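Local coordinates for TolA protein (Vibrio cholerae, PDB 4G7X) that probably links the inner-membrane Tol complex to the outer membrane across the periplasm, with its C-terminal domain serving as a docking module for protein partners, at residues Gly49-Ile54 / Glu126-Ile131; Leu78-Thr83 / Asn113-Pro118. All coordinates share one frame; numbering follows the deposited sequence.

Contact 1 (Gly49-Ile54 / Glu126-Ile131)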
loop_
_atom_site.group_PDB
_atom_site.type_symbol
_atom_site.label_atom_id
_atom_site.label_comp_id
_atom_site.label_asym_id
_atom_site.label_seq_id
_atom_site.Cartn_x
_atom_site.Cartn_y
_atom_site.Cartn_z
ATOM N N GLY B 49 7.653 16.264 -7.784
ATOM C CA GLY B 49 8.945 15.721 -8.188
ATOM C C GLY B 49 9.824 15.400 -6.990
ATOM O O GLY B 49 10.437 14.331 -6.934
ATOM N N ARG B 50 9.863 16.318 -6.025
ATOM C CA ARG B 50 10.714 16.173 -4.843
ATOM C C ARG B 50 10.273 15.002 -3.963
ATOM O O ARG B 50 11.096 14.160 -3.589
ATOM C CB ARG B 50 10.760 17.478 -4.036
ATOM C CG ARG B 50 11.852 17.498 -2.976
ATOM C CD ARG B 50 12.017 18.862 -2.325
ATOM N NE ARG B 50 10.861 19.257 -1.521
ATOM C CZ ARG B 50 10.628 18.862 -0.271
ATOM N NH1 ARG B 50 11.459 18.028 0.349
ATOM N NH2 ARG B 50 9.545 19.292 0.361
ATOM N N TYR B 51 8.981 14.945 -3.649
ATOM C CA TYR B 51 8.452 13.840 -2.847
ATOM C C TYR B 51 8.457 12.518 -3.602
ATOM O O TYR B 51 8.728 11.474 -3.011
ATOM C CB TYR B 51 7.069 14.171 -2.279
ATOM C CG TYR B 51 7.142 15.055 -1.056
ATOM C CD1 TYR B 51 7.317 14.505 0.215
ATOM C CD2 TYR B 51 7.057 16.442 -1.167
ATOM C CE1 TYR B 51 7.402 15.311 1.341
ATOM C CE2 TYR B 51 7.132 17.255 -0.049
ATOM C CZ TYR B 51 7.305 16.686 1.201
ATOM O OH TYR B 51 7.387 17.493 2.313
ATOM N N GLY B 52 8.184 12.566 -4.903
ATOM C CA GLY B 52 8.311 11.382 -5.757
ATOM C C GLY B 52 9.682 10.739 -5.625
ATOM O O GLY B 52 9.797 9.519 -5.497
ATOM N N ALA B 53 10.727 11.565 -5.662
ATOM C CA ALA B 53 12.098 11.089 -5.492
ATOM C C ALA B 53 12.346 10.520 -4.092
ATOM O O ALA B 53 13.031 9.507 -3.946
ATOM C CB ALA B 53 13.087 12.201 -5.807
ATOM N N ILE B 54 11.786 11.167 -3.069
ATOM C CA ILE B 54 11.878 10.666 -1.696
ATOM C C ILE B 54 11.242 9.275 -1.599
ATOM O O ILE B 54 11.842 8.352 -1.036
ATOM C CB ILE B 54 11.248 11.648 -0.678
ATOM C CG1 ILE B 54 12.120 12.908 -0.549
ATOM C CG2 ILE B 54 11.072 10.985 0.685
ATOM C CD1 ILE B 54 11.453 14.076 0.154
ATOM N N GLU B 126 -2.920 16.113 -2.336
ATOM C CA GLU B 126 -3.839 15.516 -3.311
ATOM C C GLU B 126 -3.132 14.771 -4.446
ATOM O O GLU B 126 -3.573 13.695 -4.851
ATOM C CB GLU B 126 -4.802 16.570 -3.874
ATOM C CG GLU B 126 -5.883 17.003 -2.894
ATOM C CD GLU B 126 -6.770 15.852 -2.453
ATOM O OE1 GLU B 126 -7.491 15.298 -3.307
ATOM O OE2 GLU B 126 -6.747 15.506 -1.252
ATOM N N LYS B 127 -2.041 15.342 -4.951
ATOM C CA LYS B 127 -1.253 14.700 -6.001
ATOM C C LYS B 127 -0.388 13.565 -5.451
ATOM O O LYS B 127 -0.229 12.530 -6.102
ATOM C CB LYS B 127 -0.389 15.725 -6.744
ATOM C CG LYS B 127 -1.176 16.750 -7.549
ATOM C CD LYS B 127 -1.990 16.093 -8.654
ATOM C CE LYS B 127 -2.717 17.129 -9.499
ATOM N NZ LYS B 127 -3.486 16.498 -10.608
ATOM N N LEU B 128 0.156 13.755 -4.249
ATOM C CA LEU B 128 1.006 12.738 -3.610
ATOM C C LEU B 128 0.253 11.471 -3.201
ATOM O O LEU B 128 0.856 10.392 -3.114
ATOM C CB LEU B 128 1.761 13.319 -2.409
ATOM C CG LEU B 128 2.795 14.404 -2.727
ATOM C CD1 LEU B 128 3.501 14.859 -1.460
ATOM C CD2 LEU B 128 3.797 13.930 -3.772
ATOM N N LYS B 129 -1.051 11.602 -2.968
ATOM C CA LYS B 129 -1.894 10.473 -2.567
ATOM C C LYS B 129 -2.195 9.508 -3.713
ATOM O O LYS B 129 -2.728 8.426 -3.481
ATOM C CB LYS B 129 -3.208 10.977 -1.968
ATOM C CG LYS B 129 -3.099 11.478 -0.541
ATOM C CD LYS B 129 -4.375 12.195 -0.134
ATOM C CE LYS B 129 -5.579 11.276 -0.255
ATOM N NZ LYS B 129 -6.827 11.938 0.211
ATOM N N ASN B 130 -1.868 9.910 -4.939
ATOM C CA ASN B 130 -2.109 9.089 -6.126
ATOM C C ASN B 130 -0.986 9.347 -7.119
ATOM O O ASN B 130 -1.104 10.203 -7.998
ATOM C CB ASN B 130 -3.484 9.423 -6.728
ATOM C CG ASN B 130 -3.856 8.536 -7.908
ATOM O OD1 ASN B 130 -3.179 7.555 -8.220
ATOM N ND2 ASN B 130 -4.956 8.881 -8.567
ATOM N N ILE B 131 0.108 8.603 -6.965
ATOM C CA ILE B 131 1.367 8.954 -7.624
ATOM C C ILE B 131 2.000 7.786 -8.386
ATOM O O ILE B 131 2.097 6.669 -7.872
ATOM C CB ILE B 131 2.363 9.575 -6.605
ATOM C CG1 ILE B 131 3.605 10.132 -7.307
ATOM C CG2 ILE B 131 2.725 8.585 -5.499
ATOM C CD1 ILE B 131 4.465 11.024 -6.436
#

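Contact 2 (Leu78-Thr83 / Asn113-Pro118)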
loop_
_atom_site.group_PDB
_atom_site.type_symbol
_atom_site.label_atom_id
_atom_site.label_comp_id
_atom_site.label_asym_id
_atom_site.label_seq_id
_atom_site.Cartn_x
_atom_site.Cartn_y
_atom_site.Cartn_z
ATOM N N LEU B 78 1.122 4.349 -6.638
ATOM C CA LEU B 78 0.875 4.333 -5.201
ATOM C C LEU B 78 -0.360 5.146 -4.876
ATOM O O LEU B 78 -0.497 6.287 -5.323
ATOM C CB LEU B 78 2.046 4.953 -4.439
ATOM C CG LEU B 78 3.300 4.144 -4.135
ATOM C CD1 LEU B 78 4.003 3.762 -5.424
ATOM C CD2 LEU B 78 4.213 4.958 -3.233
ATOM N N LYS B 79 -1.255 4.556 -4.094
ATOM C CA LYS B 79 -2.311 5.317 -3.448
ATOM C C LYS B 79 -1.986 5.333 -1.963
ATOM O O LYS B 79 -1.812 4.281 -1.344
ATOM C CB LYS B 79 -3.699 4.770 -3.780
ATOM C CG LYS B 79 -4.049 5.052 -5.237
ATOM C CD LYS B 79 -5.406 4.541 -5.669
ATOM C CE LYS B 79 -5.766 5.109 -7.034
ATOM N NZ LYS B 79 -4.847 4.663 -8.122
ATOM N N LEU B 80 -1.845 6.539 -1.421
ATOM C CA LEU B 80 -1.368 6.738 -0.057
ATOM C C LEU B 80 -2.472 7.321 0.795
ATOM O O LEU B 80 -3.279 8.114 0.312
ATOM C CB LEU B 80 -0.154 7.673 -0.045
ATOM C CG LEU B 80 1.103 7.224 -0.795
ATOM C CD1 LEU B 80 2.162 8.308 -0.700
ATOM C CD2 LEU B 80 1.633 5.905 -0.245
ATOM N N ILE B 81 -2.493 6.924 2.063
ATOM C CA ILE B 81 -3.509 7.379 3.009
ATOM C C ILE B 81 -2.848 8.244 4.078
ATOM O O ILE B 81 -1.988 7.761 4.812
ATOM C CB ILE B 81 -4.237 6.189 3.680
ATOM C CG1 ILE B 81 -4.885 5.268 2.630
ATOM C CG2 ILE B 81 -5.275 6.698 4.677
ATOM C CD1 ILE B 81 -5.382 3.934 3.170
ATOM N N PRO B 82 -3.229 9.534 4.162
ATOM C CA PRO B 82 -2.670 10.406 5.195
ATOM C C PRO B 82 -2.863 9.818 6.597
ATOM O O PRO B 82 -3.962 9.393 6.949
ATOM C CB PRO B 82 -3.467 11.703 5.018
ATOM C CG PRO B 82 -3.818 11.710 3.566
ATOM C CD PRO B 82 -4.111 10.274 3.238
ATOM N N THR B 83 -1.781 9.781 7.365
ATOM C CA THR B 83 -1.755 9.133 8.674
ATOM C C THR B 83 -0.898 10.000 9.580
ATOM O O THR B 83 0.328 10.002 9.461
ATOM C CB THR B 83 -1.136 7.716 8.579
ATOM O OG1 THR B 83 -1.790 6.962 7.548
ATOM C CG2 THR B 83 -1.251 6.966 9.905
ATOM N N ASN B 113 8.136 2.063 6.202
ATOM C CA ASN B 113 7.468 2.415 7.456
ATOM C C ASN B 113 6.406 3.496 7.289
ATOM O O ASN B 113 5.295 3.362 7.794
ATOM C CB ASN B 113 8.486 2.828 8.522
ATOM C CG ASN B 113 9.251 1.649 9.099
ATOM O OD1 ASN B 113 8.793 0.500 9.057
ATOM N ND2 ASN B 113 10.426 1.929 9.648
ATOM N N SER B 114 6.768 4.561 6.575
ATOM C CA SER B 114 5.906 5.718 6.352
ATOM C C SER B 114 6.407 6.515 5.151
ATOM O O SER B 114 7.596 6.483 4.836
ATOM C CB SER B 114 5.884 6.611 7.596
ATOM O OG SER B 114 5.093 7.766 7.386
ATOM N N PHE B 115 5.495 7.217 4.481
ATOM C CA PHE B 115 5.847 8.091 3.369
ATOM C C PHE B 115 5.594 9.518 3.841
ATOM O O PHE B 115 4.488 9.825 4.275
ATOM C CB PHE B 115 4.962 7.789 2.157
ATOM C CG PHE B 115 5.129 6.396 1.605
ATOM C CD1 PHE B 115 5.974 6.168 0.525
ATOM C CD2 PHE B 115 4.429 5.317 2.147
ATOM C CE1 PHE B 115 6.132 4.891 0.003
ATOM C CE2 PHE B 115 4.584 4.040 1.629
ATOM C CZ PHE B 115 5.432 3.829 0.554
ATOM N N PRO B 116 6.613 10.395 3.760
ATOM C CA PRO B 116 6.430 11.761 4.257
ATOM C C PRO B 116 5.457 12.593 3.420
ATOM O O PRO B 116 5.317 12.364 2.216
ATOM C CB PRO B 116 7.840 12.363 4.176
ATOM C CG PRO B 116 8.772 11.196 4.087
ATOM C CD PRO B 116 8.004 10.145 3.342
ATOM N N LEU B 117 4.787 13.537 4.078
ATOM C CA LEU B 117 3.930 14.521 3.418
ATOM C C LEU B 117 4.293 15.926 3.888
ATOM O O LEU B 117 4.756 16.097 5.018
ATOM C CB LEU B 117 2.455 14.261 3.729
ATOM C CG LEU B 117 1.750 13.050 3.117
ATOM C CD1 LEU B 117 0.356 12.942 3.715
ATOM C CD2 LEU B 117 1.669 13.139 1.602
ATOM N N PRO B 118 4.082 16.940 3.027
ATOM C CA PRO B 118 4.318 18.314 3.473
ATOM C C PRO B 118 3.237 18.779 4.442
ATOM O O PRO B 118 2.091 18.328 4.356
ATOM C CB PRO B 118 4.246 19.118 2.173
ATOM C CG PRO B 118 3.372 18.311 1.277
ATOM C CD PRO B 118 3.683 16.879 1.608
HETATM O O HOH W 1 2.761 8.403 9.097
#

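Contact 1 (Gly49-Ile54 / Glu126-Ile131)
Tyr51 and Gly52, on one flank of helix 38-62, meet Leu128 and Ile131 where helix 122-128 gives way to strand 130-135. One turn of the long helix is fastened within this segment by the bond from Ala53 N to the carbonyl of Gly49. Arg50 lies outside the contact, but Tyr51 CD2 lies 4.0 Å above its guanidinium plane, toward the rim, and its NE forms a salt bridge to Glu47. Tyr51 and Leu128 together make up most of the interface. Tyr51 CB sits 3.6 Å from Leu128 CD2, while Leu128 CD1 comes to 3.7 Å from Tyr51 CG, so both methyls of the leucine fork press on the same side of the Tyr51 root, CD1 extending to CG. The two side chains cross at about a right angle, and CD1 approaches the ring obliquely. With CG of Tyr51 anti to the carbonyl carbon (chi1 -80°), the ring runs on past Leu128 to Pro116 and Pro118. At Gly52 the backbone itself is the contact surface: Ile131 CD1 lies 3.9 Å from Gly52 CA. Ile131 reaches it through an extended chain, CG1 being anti to the backbone N (chi1 -172°) and CD1 continuing outward (chi2 167°). Gly52 O meanwhile accepts a hydrogen bond from Thr56 OG1. Between the two segments the contact is wholly carbon against carbon and buries 142 Å², which implies that van der Waals fit and exclusion of water, rather than polar pairing, hold the helix here against the helix-strand junction.

Contact 2 (Leu78-Thr83 / Asn113-Pro118)
Phe115, Leu78 and Leu80 pack together beneath the antiparallel sheet of the TolA C-terminal domain, across two strands that are not neighbours in it: 86-95 runs between 74-83 and the short strand 115-116. Phe115 CG stands anti to its carbonyl carbon (chi1 -63°), which lays the ring across both leucines at about a right angle. From the root outward, CB lies 4.0 Å from Leu80 CD1. Next, CG, CD2 and CE2, along one side of the ring, lie beneath the other methyl of Leu80, whose CD2 is 3.7 Å from Phe115 CD2. That methyl makes a CH-pi contact over one ring face, 4.0 Å from Leu80 CD2 to the Phe115 centroid and 20° off the ring normal. Farther out, Phe115 CE1 is 3.8 Å from CD2 of Leu78 in one of that leucine's two conformers, an oblique approach that also brings CZ close. Tyr55 of helix 38-62 also meets Phe115 in an edge-to-face ring contact. Nearer the end of the strand, a water donates to Thr83 O and lies 3.0 Å from Ser114 OG in one of the serine's two conformers. The segments meet once more beyond the phenylalanine, where Leu117 CD1 stands 4.2 Å from Pro82 CB.

In the fold
Contacts 1 and 2 lie about 9 Å apart, centre to centre, and are stitched together where strands 74-83 and 130-135 run side by side, Leu78 pairing both ways with Ile131 and Leu80 N bonding to the carbonyl of Lys129. Along the chain, segment 49-54 comes first and 126-131 last, with both parts of contact 2 between them. Helix 38-62 packs against both: Tyr51 reaches the 113-118 segment, and Tyr55 touches Leu80, Leu117 and Leu128. Contact 1 thus joins the first helix to the end of helix 122-128 and the start of the C-terminal strand, while contact 2 fills the core under the sheet, so early and late parts of the chain share one apolar interior.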